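Local atomic coordinates of quinonprotein alcohol dehydrogenase-like protein (Bacteroides thetaiotaomicron VPI-5482, PDB entry 4R5O), a protein that is of unknown function but binds calcium ions and joins an immunoglobulin-like beta-sandwich domain to a seven-bladed beta-propeller. Residues Ser344-Ile349 against Ile365-Gly370; Ile373-Gln378 against Tyr387-Glu392. All coordinates share one frame; numbering follows the deposited sequence.

Contact 1 (Ser344-Ile349 against Ile365-Gly370); sequences STDGAI and IAAESG
The side chains of Ile349 and Ile365 stand side by side with matching torsions: each holds CG1 anti to its own carbonyl carbon (chi1 -68° and -61°), with CG2 beside that carbon. The two side chains thus leave the backbone as a pair and touch at their roots, Ile349 CB lying 4.0 Å from Ile365 CB. The backbones beneath them form an antiparallel hydrogen-bonded pair. The amide of Ile349 gives a nearly straight bond (173°) to the carbonyl of Ile365, N to O 2.8 Å, while Ile365 N returns a bond to Ile349 O at 3.1 Å. The bridge is a single one. Beyond it, contact passes to small groups: the methyl of Ala348 meets that of Ala367, CB to CB 3.9 Å, and also rests against the carbonyl of Ile365. Ala367 is turned toward segment 344-349, and its methyl lies against the backbone of the turn there, CB 3.3 Å from Asp346 O. That turn, type I from Ser344 to Gly347, is closed by Gly347 N to Ser344 O, 3.0 Å, and followed by Ser344 N to Ala348 O, 2.9 Å. Gly347 takes positive phi, where a CB would press on the carbonyl oxygen of Asp346, which accounts for a glycine at this place. The same two isoleucine side chains touch Leu386 on strand 386-392. Ile365 pairs with the first residue of strand 349-353 before the chain runs on to strand 371-379, consistent with the outer edge of a beta-propeller blade, where the chain crosses to the next one.

Contact 2 (Ile373-Gln378 against Tyr387-Glu392); sequences ITAPLQ and YVTYTE
Ile373 packs on Val388 and Tyr390 across the antiparallel hairpin that strands 371-379 and 386-392 form within one four-stranded blade of the beta-propeller. Its CG1 lies anti to the carbonyl carbon (chi1 -62°) and the chain is extended beyond it, which carries CD1 to 3.6 Å from Val388 CG1, while CG1 comes alongside Tyr390 CE1. Val388 CG1 in turn sits over one face of the Tyr390 ring, offset toward the rim, and the ring's hydroxyl is bonded to that of Tyr403. An alanine in place of Ile373 removes CG1, CG2 and CD1 and is likely to open a gap beside Val388 CG1 and Tyr390 CE1, leaving both freer to shift. Thr374 holds its hydroxyl between the backbone N and the carbonyl carbon (chi1 55°), from where OG1 meets Thr391 OG1 at 2.8 Å; the latter also bonds Ser398 OG. Between the two paired ends the register slips by two residues, and two waters bridge the strands here: one links Ala375 O to Thr389 N (2.7 and 2.9 Å), and the other bonds Tyr387 O and Thr389 OG1. Ala375 CB also touches Thr389 CB. At the far end, Leu377 CD2 lies beside Val388 CG2, and Gln378, its chain bent, lays CG at the edge of the Tyr387 ring before NE2 goes on to Ile423 O. In the backbone, Tyr387 N donates to Gln378 O at 2.8 Å, almost straight at 177°.

How the contacts relate
Contact 1 and contact 2 follow one another along the chain, with centres 11 Å apart, and they meet through Ile349. Its CD1 lies 3.4 Å from Val388 CG2 and 3.6 Å from Ile373 CD1, so the pairing of 344-349 with 365-370 rests on the apolar side of the hairpin 371-379/386-392. A second touch joins Ile365 CG2 to Tyr390 OH at 3.9 Å. Neither contact supplies a known calcium ligand: the side chain of Thr412, a calcium ligand whose ion is not bound to this chain in the model, is about 8 Å from that of Tyr390 and about 12 Å from that of Ile365, and the Tyr387 side chain is about 12 Å from a bound calcium ion.

Contact 1 (Ser344-Ile349 against Ile365-Gly370)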
loop_
_atom_site.group_PDB
_atom_site.type_symbol
_atom_site.label_atom_id
_atom_site.label_comp_id
_atom_site.label_asym_id
_atom_site.label_seq_id
_atom_site.Cartn_x
_atom_site.Cartn_y
_atom_site.Cartn_z
ATOM N N SER A 344 -14.294 2.437 -18.599
ATOM C CA SER A 344 -15.517 3.132 -18.952
ATOM C C SER A 344 -16.479 3.048 -17.775
ATOM O O SER A 344 -16.323 2.189 -16.891
ATOM C CB SER A 344 -16.129 2.579 -20.233
ATOM O OG SER A 344 -16.501 1.220 -20.086
ATOM N N THR A 345 -17.485 3.941 -17.773
ATOM C CA THR A 345 -18.491 4.066 -16.713
ATOM C C THR A 345 -19.341 2.742 -16.532
ATOM O O THR A 345 -19.956 2.597 -15.472
ATOM C CB THR A 345 -19.407 5.274 -17.001
ATOM O OG1 THR A 345 -20.058 5.680 -15.802
ATOM C CG2 THR A 345 -20.390 5.053 -18.155
ATOM N N ASP A 346 -19.333 1.789 -17.522
ATOM C CA ASP A 346 -20.051 0.499 -17.492
ATOM C C ASP A 346 -19.187 -0.643 -16.874
ATOM O O ASP A 346 -19.711 -1.719 -16.558
ATOM C CB ASP A 346 -20.538 0.071 -18.899
ATOM C CG ASP A 346 -19.685 0.452 -20.110
ATOM O OD1 ASP A 346 -19.385 1.673 -20.276
ATOM O OD2 ASP A 346 -19.493 -0.418 -20.998
ATOM N N GLY A 347 -17.902 -0.386 -16.666
ATOM C CA GLY A 347 -17.005 -1.379 -16.086
ATOM C C GLY A 347 -16.207 -2.148 -17.118
ATOM O O GLY A 347 -15.712 -3.238 -16.830
ATOM N N ALA A 348 -16.097 -1.590 -18.339
ATOM C CA ALA A 348 -15.306 -2.138 -19.445
ATOM C C ALA A 348 -13.910 -1.511 -19.429
ATOM O O ALA A 348 -13.737 -0.398 -18.926
ATOM C CB ALA A 348 -15.996 -1.902 -20.791
ATOM N N ILE A 349 -12.917 -2.229 -19.946
ATOM C CA ILE A 349 -11.553 -1.743 -20.002
ATOM C C ILE A 349 -11.226 -1.589 -21.451
ATOM O O ILE A 349 -11.538 -2.458 -22.267
ATOM C CB ILE A 349 -10.576 -2.679 -19.223
ATOM C CG1 ILE A 349 -10.887 -2.585 -17.707
ATOM C CG2 ILE A 349 -9.086 -2.345 -19.475
ATOM C CD1 ILE A 349 -10.529 -3.738 -16.956
ATOM N N ILE A 365 -11.372 -5.516 -22.541
ATOM C CA ILE A 365 -12.060 -6.374 -21.586
ATOM C C ILE A 365 -13.477 -5.830 -21.456
ATOM O O ILE A 365 -13.668 -4.693 -21.038
ATOM C CB ILE A 365 -11.323 -6.493 -20.230
ATOM C CG1 ILE A 365 -9.929 -7.109 -20.438
ATOM C CG2 ILE A 365 -12.149 -7.337 -19.247
ATOM C CD1 ILE A 365 -9.012 -6.927 -19.287
ATOM N N ALA A 366 -14.457 -6.638 -21.868
ATOM C CA ALA A 366 -15.878 -6.308 -21.832
ATOM C C ALA A 366 -16.393 -6.157 -20.399
ATOM O O ALA A 366 -15.869 -6.777 -19.469
ATOM C CB ALA A 366 -16.672 -7.388 -22.543
ATOM N N ALA A 367 -17.427 -5.334 -20.234
ATOM C CA ALA A 367 -18.080 -5.137 -18.951
ATOM C C ALA A 367 -18.978 -6.335 -18.610
ATOM O O ALA A 367 -19.435 -7.038 -19.517
ATOM C CB ALA A 367 -18.899 -3.852 -18.995
ATOM N N GLU A 368 -19.213 -6.575 -17.319
ATOM C CA GLU A 368 -20.126 -7.597 -16.825
ATOM C C GLU A 368 -21.256 -6.881 -16.111
ATOM O O GLU A 368 -20.977 -5.986 -15.304
ATOM C CB GLU A 368 -19.427 -8.640 -15.933
ATOM C CG GLU A 368 -18.987 -9.925 -16.638
ATOM C CD GLU A 368 -17.864 -9.845 -17.661
ATOM O OE1 GLU A 368 -16.847 -9.161 -17.397
ATOM O OE2 GLU A 368 -17.954 -10.573 -18.678
ATOM N N SER A 369 -22.532 -7.221 -16.446
ATOM C CA SER A 369 -23.693 -6.541 -15.853
ATOM C C SER A 369 -23.745 -6.777 -14.314
ATOM O O SER A 369 -23.455 -7.888 -13.818
ATOM C CB SER A 369 -24.999 -6.968 -16.515
ATOM O OG SER A 369 -25.231 -8.362 -16.442
ATOM N N GLY A 370 -24.018 -5.679 -13.589
ATOM C CA GLY A 370 -24.089 -5.661 -12.129
ATOM C C GLY A 370 -22.749 -5.789 -11.414
ATOM O O GLY A 370 -22.695 -6.026 -10.197
#

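Contact 2 (Ile373-Gln378 against Tyr387-Glu392)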
loop_
_atom_site.group_PDB
_atom_site.type_symbol
_atom_site.label_atom_id
_atom_site.label_comp_id
_atom_site.label_asym_id
_atom_site.label_seq_id
_atom_site.Cartn_x
_atom_site.Cartn_y
_atom_site.Cartn_z
ATOM N N ILE A 373 -15.963 -1.646 -11.702
ATOM C CA ILE A 373 -14.546 -1.515 -11.354
ATOM C C ILE A 373 -14.487 -0.383 -10.342
ATOM O O ILE A 373 -14.913 0.732 -10.638
ATOM C CB ILE A 373 -13.673 -1.325 -12.623
ATOM C CG1 ILE A 373 -13.813 -2.601 -13.512
ATOM C CG2 ILE A 373 -12.194 -1.039 -12.248
ATOM C CD1 ILE A 373 -13.244 -2.545 -14.837
ATOM N N THR A 374 -14.049 -0.701 -9.122
ATOM C CA THR A 374 -14.137 0.196 -7.967
ATOM C C THR A 374 -12.777 0.631 -7.379
ATOM O O THR A 374 -12.733 1.127 -6.252
ATOM C CB THR A 374 -14.927 -0.526 -6.868
ATOM O OG1 THR A 374 -14.302 -1.792 -6.597
ATOM C CG2 THR A 374 -16.410 -0.737 -7.257
ATOM N N ALA A 375 -11.692 0.516 -8.147
ATOM C CA ALA A 375 -10.364 0.943 -7.716
ATOM C C ALA A 375 -9.523 1.266 -8.915
ATOM O O ALA A 375 -9.883 0.810 -10.008
ATOM C CB ALA A 375 -9.699 -0.127 -6.878
ATOM N N PRO A 376 -8.408 2.048 -8.786
ATOM C CA PRO A 376 -7.575 2.314 -9.971
ATOM C C PRO A 376 -6.963 1.042 -10.551
ATOM O O PRO A 376 -6.702 0.093 -9.811
ATOM C CB PRO A 376 -6.482 3.237 -9.435
ATOM C CG PRO A 376 -6.446 3.016 -8.023
ATOM C CD PRO A 376 -7.835 2.697 -7.591
ATOM N N LEU A 377 -6.755 1.017 -11.876
ATOM C CA LEU A 377 -6.085 -0.106 -12.527
ATOM C C LEU A 377 -4.629 -0.160 -12.133
ATOM O O LEU A 377 -4.017 0.888 -11.887
ATOM C CB LEU A 377 -6.189 0.003 -14.054
ATOM C CG LEU A 377 -7.565 -0.041 -14.723
ATOM C CD1 LEU A 377 -7.449 0.312 -16.197
ATOM C CD2 LEU A 377 -8.234 -1.402 -14.526
ATOM N N GLN A 378 -4.062 -1.358 -12.089
ATOM C CA GLN A 378 -2.630 -1.546 -11.832
ATOM C C GLN A 378 -2.077 -2.494 -12.894
ATOM O O GLN A 378 -2.785 -3.350 -13.426
ATOM C CB GLN A 378 -2.335 -2.037 -10.403
ATOM C CG GLN A 378 -0.858 -2.190 -10.034
ATOM C CD GLN A 378 -0.078 -0.901 -10.078
ATOM O OE1 GLN A 378 0.208 -0.375 -11.141
ATOM N NE2 GLN A 378 0.446 -0.468 -8.938
ATOM N N TYR A 387 -4.232 -5.740 -13.324
ATOM C CA TYR A 387 -4.961 -6.030 -12.106
ATOM C C TYR A 387 -6.154 -5.116 -12.018
ATOM O O TYR A 387 -6.005 -3.911 -11.840
ATOM C CB TYR A 387 -4.076 -5.883 -10.862
ATOM C CG TYR A 387 -2.715 -6.524 -10.945
ATOM C CD1 TYR A 387 -2.578 -7.899 -11.000
ATOM C CD2 TYR A 387 -1.563 -5.769 -10.824
ATOM C CE1 TYR A 387 -1.325 -8.502 -11.054
ATOM C CE2 TYR A 387 -0.305 -6.360 -10.861
ATOM C CZ TYR A 387 -0.189 -7.733 -10.957
ATOM O OH TYR A 387 1.033 -8.358 -10.957
ATOM N N VAL A 388 -7.334 -5.696 -12.119
ATOM C CA VAL A 388 -8.617 -5.026 -12.085
ATOM C C VAL A 388 -9.366 -5.386 -10.805
ATOM O O VAL A 388 -9.477 -6.566 -10.474
ATOM C CB VAL A 388 -9.426 -5.428 -13.330
ATOM C CG1 VAL A 388 -10.711 -4.643 -13.409
ATOM C CG2 VAL A 388 -8.615 -5.227 -14.605
ATOM N N THR A 389 -9.897 -4.367 -10.094
ATOM C CA THR A 389 -10.700 -4.522 -8.874
ATOM C C THR A 389 -12.178 -4.380 -9.238
ATOM O O THR A 389 -12.605 -3.332 -9.708
ATOM C CB THR A 389 -10.274 -3.524 -7.806
ATOM O OG1 THR A 389 -8.877 -3.676 -7.545
ATOM C CG2 THR A 389 -11.067 -3.644 -6.532
ATOM N N TYR A 390 -12.944 -5.466 -9.031
ATOM C CA TYR A 390 -14.379 -5.538 -9.285
ATOM C C TYR A 390 -15.183 -5.609 -7.994
ATOM O O TYR A 390 -14.685 -6.160 -7.004
ATOM C CB TYR A 390 -14.720 -6.776 -10.134
ATOM C CG TYR A 390 -14.157 -6.796 -11.528
ATOM C CD1 TYR A 390 -14.780 -6.111 -12.559
ATOM C CD2 TYR A 390 -13.076 -7.599 -11.845
ATOM C CE1 TYR A 390 -14.299 -6.170 -13.866
ATOM C CE2 TYR A 390 -12.584 -7.668 -13.146
ATOM C CZ TYR A 390 -13.200 -6.952 -14.157
ATOM O OH TYR A 390 -12.727 -7.006 -15.450
ATOM N N THR A 391 -16.444 -5.104 -8.025
ATOM C CA THR A 391 -17.390 -5.203 -6.917
ATOM C C THR A 391 -18.755 -5.535 -7.486
ATOM O O THR A 391 -19.231 -4.844 -8.396
ATOM C CB THR A 391 -17.425 -3.944 -6.039
ATOM O OG1 THR A 391 -16.120 -3.682 -5.512
ATOM C CG2 THR A 391 -18.413 -4.055 -4.884
ATOM N N GLU A 392 -19.369 -6.624 -6.959
ATOM C CA GLU A 392 -20.738 -7.009 -7.296
ATOM C C GLU A 392 -21.632 -6.089 -6.492
ATOM O O GLU A 392 -21.613 -6.137 -5.257
ATOM C CB GLU A 392 -21.022 -8.505 -7.059
ATOM C CG GLU A 392 -20.342 -9.457 -8.034
ATOM C CD GLU A 392 -20.757 -10.918 -7.980
ATOM O OE1 GLU A 392 -21.942 -11.198 -7.684
ATOM O OE2 GLU A 392 -19.923 -11.775 -8.351
HETATM O O HOH W 1 -9.197 -1.684 -10.756
HETATM O O HOH W 2 -7.186 -3.200 -9.542
#